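Local coordinates for protein glycerol dehydrogenase (Schizosaccharomyces pombe, PDB 1TA9) that catalyses the zinc-dependent, NAD(+)-linked oxidation of glycerol to dihydroxyacetone, a step in glycerol assimilation, at residues Q199-Y204 and T249-G254; D232-W237 and N356-F361. One frame throughout, in Å; residues are numbered along the deposited sequence.

Interaction 1 of 2, residues Q199-Y204 and T249-G254; sequences QKYSFY and TSFAGG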
ATOM      1  N   GLN B 199     -31.680  35.390  14.096  1.00 36.14           N
ATOM      2  CA  GLN B 199     -32.397  35.279  15.363  1.00 35.59           C
ATOM      3  C   GLN B 199     -32.486  33.831  15.839  1.00 35.17           C
ATOM      4  O   GLN B 199     -32.046  33.503  16.943  1.00 35.15           O
ATOM      5  CB  GLN B 199     -33.797  35.874  15.222  1.00 35.79           C
ATOM      6  N   LYS B 200     -33.055  32.965  15.005  1.00 34.55           N
ATOM      7  CA  LYS B 200     -33.193  31.553  15.357  1.00 33.84           C
ATOM      8  C   LYS B 200     -33.676  30.711  14.178  1.00 33.19           C
ATOM      9  O   LYS B 200     -33.980  31.239  13.110  1.00 33.19           O
ATOM     10  CB  LYS B 200     -34.159  31.404  16.530  1.00 34.03           C
ATOM     11  N   TYR B 201     -33.732  29.398  14.381  1.00 32.41           N
ATOM     12  CA  TYR B 201     -34.194  28.476  13.353  1.00 31.57           C
ATOM     13  C   TYR B 201     -35.621  28.037  13.642  1.00 31.15           C
ATOM     14  O   TYR B 201     -35.934  27.617  14.756  1.00 31.20           O
ATOM     15  CB  TYR B 201     -33.313  27.223  13.300  1.00 31.33           C
ATOM     16  CG  TYR B 201     -31.922  27.445  12.764  1.00 30.87           C
ATOM     17  CD1 TYR B 201     -31.720  27.993  11.496  1.00 30.74           C
ATOM     18  CD2 TYR B 201     -30.803  27.099  13.521  1.00 30.66           C
ATOM     19  CE1 TYR B 201     -30.435  28.191  10.996  1.00 30.45           C
ATOM     20  CE2 TYR B 201     -29.518  27.293  13.030  1.00 30.42           C
ATOM     21  CZ  TYR B 201     -29.341  27.840  11.771  1.00 30.41           C
ATOM     22  OH  TYR B 201     -28.070  28.049  11.296  1.00 30.07           O
ATOM     23  N   SER B 202     -36.483  28.137  12.638  1.00 30.52           N
ATOM     24  CA  SER B 202     -37.870  27.715  12.782  1.00 29.96           C
ATOM     25  C   SER B 202     -37.988  26.378  12.054  1.00 29.42           C
ATOM     26  O   SER B 202     -37.454  26.218  10.954  1.00 29.57           O
ATOM     27  CB  SER B 202     -38.806  28.746  12.159  1.00 30.08           C
ATOM     28  N   PHE B 203     -38.671  25.419  12.669  1.00 28.54           N
ATOM     29  CA  PHE B 203     -38.833  24.101  12.065  1.00 27.57           C
ATOM     30  C   PHE B 203     -40.280  23.795  11.695  1.00 26.53           C
ATOM     31  O   PHE B 203     -41.205  24.093  12.450  1.00 26.61           O
ATOM     32  CB  PHE B 203     -38.335  23.010  13.019  1.00 28.28           C
ATOM     33  CG  PHE B 203     -36.865  23.082  13.325  1.00 28.84           C
ATOM     34  CD1 PHE B 203     -36.330  24.177  13.995  1.00 29.24           C
ATOM     35  CD2 PHE B 203     -36.017  22.044  12.956  1.00 29.26           C
ATOM     36  CE1 PHE B 203     -34.967  24.235  14.296  1.00 29.51           C
ATOM     37  CE2 PHE B 203     -34.652  22.091  13.252  1.00 29.38           C
ATOM     38  CZ  PHE B 203     -34.128  23.189  13.923  1.00 29.45           C
ATOM     39  N   TYR B 204     -40.471  23.207  10.522  1.00 24.97           N
ATOM     40  CA  TYR B 204     -41.799  22.819  10.077  1.00 23.51           C
ATOM     41  C   TYR B 204     -41.912  21.332  10.382  1.00 22.44           C
ATOM     42  O   TYR B 204     -40.909  20.618  10.391  1.00 22.21           O
ATOM     43  CB  TYR B 204     -41.962  23.080   8.580  1.00 23.58           C
ATOM     44  CG  TYR B 204     -42.090  24.546   8.240  1.00 23.73           C
ATOM     45  CD1 TYR B 204     -43.192  25.286   8.675  1.00 23.97           C
ATOM     46  CD2 TYR B 204     -41.112  25.198   7.490  1.00 23.83           C
ATOM     47  CE1 TYR B 204     -43.317  26.640   8.371  1.00 23.96           C
ATOM     48  CE2 TYR B 204     -41.226  26.554   7.180  1.00 23.87           C
ATOM     49  CZ  TYR B 204     -42.332  27.267   7.625  1.00 24.02           C
ATOM     50  OH  TYR B 204     -42.453  28.603   7.326  1.00 24.27           O
ATOM     51  N   THR B 249     -28.385  15.246  19.147  1.00 16.04           N
ATOM     52  CA  THR B 249     -29.633  15.089  18.410  1.00 16.25           C
ATOM     53  C   THR B 249     -29.494  15.708  17.024  1.00 16.23           C
ATOM     54  O   THR B 249     -28.930  16.790  16.874  1.00 16.10           O
ATOM     55  CB  THR B 249     -30.789  15.768  19.156  1.00 16.46           C
ATOM     56  OG1 THR B 249     -30.925  15.173  20.452  1.00 16.49           O
ATOM     57  CG2 THR B 249     -32.089  15.606  18.385  1.00 16.44           C
ATOM     58  N   SER B 250     -30.009  15.018  16.011  1.00 16.39           N
ATOM     59  CA  SER B 250     -29.928  15.495  14.636  1.00 16.71           C
ATOM     60  C   SER B 250     -30.943  16.593  14.370  1.00 16.82           C
ATOM     61  O   SER B 250     -31.824  16.854  15.191  1.00 16.75           O
ATOM     62  CB  SER B 250     -30.196  14.347  13.663  1.00 16.74           C
ATOM     63  OG  SER B 250     -31.583  14.042  13.639  1.00 17.16           O
ATOM     64  N   PHE B 251     -30.823  17.230  13.212  1.00 16.84           N
ATOM     65  CA  PHE B 251     -31.762  18.280  12.843  1.00 17.25           C
ATOM     66  C   PHE B 251     -33.082  17.665  12.386  1.00 17.25           C
ATOM     67  O   PHE B 251     -34.006  18.378  11.999  1.00 17.35           O
ATOM     68  CB  PHE B 251     -31.169  19.171  11.750  1.00 17.57           C
ATOM     69  CG  PHE B 251     -30.575  20.453  12.276  1.00 18.22           C
ATOM     70  CD1 PHE B 251     -29.658  20.432  13.323  1.00 18.26           C
ATOM     71  CD2 PHE B 251     -30.952  21.679  11.742  1.00 18.41           C
ATOM     72  CE1 PHE B 251     -29.126  21.614  13.834  1.00 18.33           C
ATOM     73  CE2 PHE B 251     -30.425  22.869  12.246  1.00 18.61           C
ATOM     74  CZ  PHE B 251     -29.511  22.835  13.295  1.00 18.55           C
ATOM     75  N   ALA B 252     -33.154  16.335  12.431  1.00 17.11           N
ATOM     76  CA  ALA B 252     -34.366  15.606  12.064  1.00 17.08           C
ATOM     77  C   ALA B 252     -35.139  15.316  13.349  1.00 17.19           C
ATOM     78  O   ALA B 252     -36.275  14.838  13.314  1.00 17.40           O
ATOM     79  CB  ALA B 252     -34.017  14.300  11.355  1.00 17.14           C
ATOM     80  N   GLY B 253     -34.500  15.587  14.486  1.00 17.01           N
ATOM     81  CA  GLY B 253     -35.148  15.392  15.773  1.00 16.74           C
ATOM     82  C   GLY B 253     -34.830  14.140  16.570  1.00 16.49           C
ATOM     83  O   GLY B 253     -35.439  13.908  17.615  1.00 16.95           O
ATOM     84  N   GLY B 254     -33.889  13.327  16.103  1.00 15.86           N
ATOM     85  CA  GLY B 254     -33.561  12.115  16.836  1.00 15.04           C
ATOM     86  C   GLY B 254     -32.117  11.704  16.649  1.00 14.61           C
ATOM     87  O   GLY B 254     -31.262  12.536  16.327  1.00 14.20           O
TER
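F203 turns its ring toward F251 with CG anti to its own carbonyl carbon (chi1 -64°), and Y201, two residues back on strand 198-203, adopts nearly the same first torsion. F251 meets them from the type I turn S250-G253, its chi1 (-99°) lying away from the staggered positions. The two phenylalanine side chains cross at about a right angle, yet their ring planes meet obliquely, at 47° with centroids 5.7 Å apart. CE2 of F203 lies 4.0 Å from CD2 of F251, and F203 CZ is 4.1 Å from F251 CE2. The F251 carbonyl O sits in the plane of the F203 ring at its edge, also 4.0 Å from F203 CE2. Two residues earlier on the strand, CD2 of Y201 reaches the edge of the F251 ring, 4.4 Å from F251 CE2. The S250 hydroxyl accepts the amide hydrogen of A252 at 3.0 Å between A252 N and S250 OG, an ST turn within the same turn that presents F251. Replacing F203 by an alanine is likely to leave one flank of the F251 ring without its aromatic neighbour and to open a gap beside L188, which probably contributes to the NAD(+) site. No hydrogen bond links the two segments; the join is apolar, made by aromatic groups packing beside the active site, where Y201 also lies close to a bound glycerol and to the zinc ligand H315.

Interaction 2 of 2, residues D232-W237 and N356-F361; sequences DALSTW and NNLASF. With K (potassium ion), chain J; ZN (zinc ion), chain I.
Apolar packing alone joins L234 to F361 and L358. CD2 of L234 lies 3.8 Å from CE2 of F361, obliquely to the ring, while CD1 of L234 meets the ring at its edge and in its plane, 3.9 Å from CD2 of F361. With F361 CG anti to the backbone N (chi1 -175°), the ring extends from its helix to meet both methyls. L358 adds a looser touch, its CD1 4.4 Å from CD2 of L234.

Metal coordination occupies other positions in residues 232-237 of helix 223-245. OD2 of D232 binds zinc at 2.2 Å, completed by H315 and H333 among others, and lies 3.3 Å from the potassium ion, so that this one oxygen contacts both metals. The potassium is also held by D232 O at 2.8 Å, by T236 OG1 at 3.0 Å, by S235 OG and by a water; D182 supplies a further ligand.

The contact thus joins helix 223-245, which carries metal ligands, to helix 352-364 through a small surface patch. Helix 258-284 borders it, with L271 against L234 and A275 against F361, while V345 of helix 333-347 meets L358.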
ATOM      1  N   ASP B 232     -21.498  26.330   0.738  1.00 11.34           N
ATOM      2  CA  ASP B 232     -22.472  25.844   1.700  1.00 11.98           C
ATOM      3  C   ASP B 232     -22.387  24.316   1.747  1.00 11.97           C
ATOM      4  O   ASP B 232     -22.398  23.717   2.820  1.00 12.26           O
ATOM      5  CB  ASP B 232     -23.883  26.277   1.289  1.00 12.42           C
ATOM      6  CG  ASP B 232     -24.858  26.260   2.453  1.00 13.41           C
ATOM      7  OD1 ASP B 232     -26.085  26.315   2.217  1.00 13.40           O
ATOM      8  OD2 ASP B 232     -24.391  26.204   3.607  1.00 13.76           O
ATOM      9  N   ALA B 233     -22.281  23.689   0.579  1.00 11.70           N
ATOM     10  CA  ALA B 233     -22.209  22.232   0.509  1.00 11.92           C
ATOM     11  C   ALA B 233     -20.956  21.676   1.202  1.00 12.11           C
ATOM     12  O   ALA B 233     -20.991  20.592   1.794  1.00 12.20           O
ATOM     13  CB  ALA B 233     -22.256  21.779  -0.951  1.00 11.61           C
ATOM     14  N   LEU B 234     -19.855  22.416   1.134  1.00 12.04           N
ATOM     15  CA  LEU B 234     -18.615  21.980   1.774  1.00 12.48           C
ATOM     16  C   LEU B 234     -18.717  21.840   3.294  1.00 12.44           C
ATOM     17  O   LEU B 234     -18.020  21.020   3.889  1.00 12.64           O
ATOM     18  CB  LEU B 234     -17.472  22.944   1.441  1.00 12.75           C
ATOM     19  CG  LEU B 234     -16.785  22.742   0.090  1.00 13.28           C
ATOM     20  CD1 LEU B 234     -15.823  23.895  -0.170  1.00 13.20           C
ATOM     21  CD2 LEU B 234     -16.050  21.408   0.087  1.00 13.52           C
ATOM     22  N   SER B 235     -19.573  22.629   3.931  1.00 12.27           N
ATOM     23  CA  SER B 235     -19.691  22.542   5.381  1.00 12.35           C
ATOM     24  C   SER B 235     -20.538  21.359   5.850  1.00 12.22           C
ATOM     25  O   SER B 235     -20.423  20.926   6.997  1.00 11.78           O
ATOM     26  CB  SER B 235     -20.276  23.835   5.950  1.00 12.59           C
ATOM     27  OG  SER B 235     -21.650  23.958   5.646  1.00 13.90           O
ATOM     28  N   THR B 236     -21.370  20.828   4.961  1.00 12.05           N
ATOM     29  CA  THR B 236     -22.245  19.716   5.310  1.00 12.02           C
ATOM     30  C   THR B 236     -21.538  18.523   5.947  1.00 11.90           C
ATOM     31  O   THR B 236     -21.895  18.111   7.051  1.00 11.84           O
ATOM     32  CB  THR B 236     -23.029  19.212   4.083  1.00 12.19           C
ATOM     33  OG1 THR B 236     -23.830  20.277   3.562  1.00 12.93           O
ATOM     34  CG2 THR B 236     -23.936  18.051   4.471  1.00 12.59           C
ATOM     35  N   TRP B 237     -20.548  17.962   5.260  1.00 11.57           N
ATOM     36  CA  TRP B 237     -19.840  16.813   5.802  1.00 11.99           C
ATOM     37  C   TRP B 237     -19.141  17.172   7.110  1.00 11.78           C
ATOM     38  O   TRP B 237     -19.195  16.412   8.076  1.00 11.73           O
ATOM     39  CB  TRP B 237     -18.811  16.285   4.797  1.00 12.31           C
ATOM     40  CG  TRP B 237     -18.062  15.080   5.288  1.00 13.01           C
ATOM     41  CD1 TRP B 237     -18.516  13.790   5.338  1.00 13.01           C
ATOM     42  CD2 TRP B 237     -16.735  15.060   5.823  1.00 13.41           C
ATOM     43  NE1 TRP B 237     -17.549  12.969   5.871  1.00 13.35           N
ATOM     44  CE2 TRP B 237     -16.446  13.723   6.177  1.00 13.61           C
ATOM     45  CE3 TRP B 237     -15.761  16.044   6.040  1.00 13.92           C
ATOM     46  CZ2 TRP B 237     -15.219  13.344   6.736  1.00 14.19           C
ATOM     47  CZ3 TRP B 237     -14.537  15.665   6.598  1.00 14.51           C
ATOM     48  CH2 TRP B 237     -14.281  14.325   6.938  1.00 14.38           C
ATOM     49  N   ASN B 356      -4.937  23.061   5.306  1.00 11.36           N
ATOM     50  CA  ASN B 356      -4.486  23.497   3.989  1.00 11.78           C
ATOM     51  C   ASN B 356      -5.187  22.772   2.849  1.00 11.91           C
ATOM     52  O   ASN B 356      -5.493  23.373   1.820  1.00 11.86           O
ATOM     53  CB  ASN B 356      -2.971  23.318   3.845  1.00 11.76           C
ATOM     54  CG  ASN B 356      -2.186  24.306   4.684  1.00 12.42           C
ATOM     55  OD1 ASN B 356      -2.729  25.308   5.151  1.00 12.54           O
ATOM     56  ND2 ASN B 356      -0.902  24.037   4.870  1.00 12.34           N
ATOM     57  N   ASN B 357      -5.444  21.483   3.020  1.00 12.04           N
ATOM     58  CA  ASN B 357      -6.115  20.736   1.967  1.00 12.11           C
ATOM     59  C   ASN B 357      -7.507  21.299   1.692  1.00 11.85           C
ATOM     60  O   ASN B 357      -7.930  21.384   0.537  1.00 11.67           O
ATOM     61  CB  ASN B 357      -6.195  19.249   2.327  1.00 13.24           C
ATOM     62  CG  ASN B 357      -4.843  18.561   2.247  1.00 13.94           C
ATOM     63  OD1 ASN B 357      -3.957  18.996   1.512  1.00 14.95           O
ATOM     64  ND2 ASN B 357      -4.687  17.471   2.986  1.00 14.93           N
ATOM     65  N   LEU B 358      -8.216  21.698   2.742  1.00 11.07           N
ATOM     66  CA  LEU B 358      -9.557  22.252   2.566  1.00 10.74           C
ATOM     67  C   LEU B 358      -9.491  23.692   2.065  1.00 10.54           C
ATOM     68  O   LEU B 358     -10.216  24.068   1.148  1.00 10.26           O
ATOM     69  CB  LEU B 358     -10.340  22.193   3.882  1.00 10.60           C
ATOM     70  CG  LEU B 358     -11.804  22.656   3.847  1.00 10.39           C
ATOM     71  CD1 LEU B 358     -12.591  21.845   2.821  1.00 10.21           C
ATOM     72  CD2 LEU B 358     -12.416  22.493   5.237  1.00 10.44           C
ATOM     73  N   ALA B 359      -8.620  24.496   2.667  1.00 10.47           N
ATOM     74  CA  ALA B 359      -8.469  25.887   2.257  1.00 10.51           C
ATOM     75  C   ALA B 359      -8.042  25.985   0.790  1.00 10.60           C
ATOM     76  O   ALA B 359      -8.518  26.856   0.056  1.00 10.41           O
ATOM     77  CB  ALA B 359      -7.450  26.586   3.149  1.00 10.20           C
ATOM     78  N   SER B 360      -7.143  25.101   0.360  1.00 10.62           N
ATOM     79  CA  SER B 360      -6.684  25.124  -1.028  1.00 11.05           C
ATOM     80  C   SER B 360      -7.835  24.801  -1.977  1.00 11.01           C
ATOM     81  O   SER B 360      -7.947  25.397  -3.052  1.00 10.80           O
ATOM     82  CB  SER B 360      -5.535  24.131  -1.241  1.00 11.34           C
ATOM     83  OG  SER B 360      -5.905  22.824  -0.852  1.00 12.49           O
ATOM     84  N   PHE B 361      -8.682  23.856  -1.578  1.00 10.92           N
ATOM     85  CA  PHE B 361      -9.834  23.476  -2.388  1.00 10.87           C
ATOM     86  C   PHE B 361     -10.774  24.669  -2.521  1.00 10.59           C
ATOM     87  O   PHE B 361     -11.262  24.969  -3.614  1.00 10.27           O
ATOM     88  CB  PHE B 361     -10.598  22.314  -1.740  1.00 11.52           C
ATOM     89  CG  PHE B 361     -11.737  21.798  -2.586  1.00 12.27           C
ATOM     90  CD1 PHE B 361     -11.490  20.958  -3.668  1.00 12.50           C
ATOM     91  CD2 PHE B 361     -13.051  22.179  -2.321  1.00 12.47           C
ATOM     92  CE1 PHE B 361     -12.541  20.503  -4.479  1.00 12.78           C
ATOM     93  CE2 PHE B 361     -14.104  21.731  -3.125  1.00 12.62           C
ATOM     94  CZ  PHE B 361     -13.847  20.892  -4.204  1.00 12.37           C
TER
HETATM   95  K     K J1504     -24.501  23.067   4.578  1.00 17.21           K
HETATM   96 ZN    ZN I1501     -26.148  26.892   4.785  1.00 34.17          ZN
HETATM   97  O   HOH W   1     -24.003  22.032   6.887  1.00 15.02           O

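The two contacts lie 23 Å apart between centres, about 9 Å between nearest atoms, and do not touch. Their segments alternate along the chain: strand 198-203, then helix 223-245 with residues 232-237, then the 249-254 loop that follows this helix, and finally helix 352-364. Helix 223-245 therefore leads from a segment of interaction 2 to one of interaction 1. Interaction 1 sets strand 198-203, paired antiparallel with strand 188-192 and probably near the cofactor through L188, against the 249-254 loop; its Y201 lies beside the active site. Interaction 2 lies wholly among helices and packs another flank of the helix whose D232, S235 and T236 bind the metals.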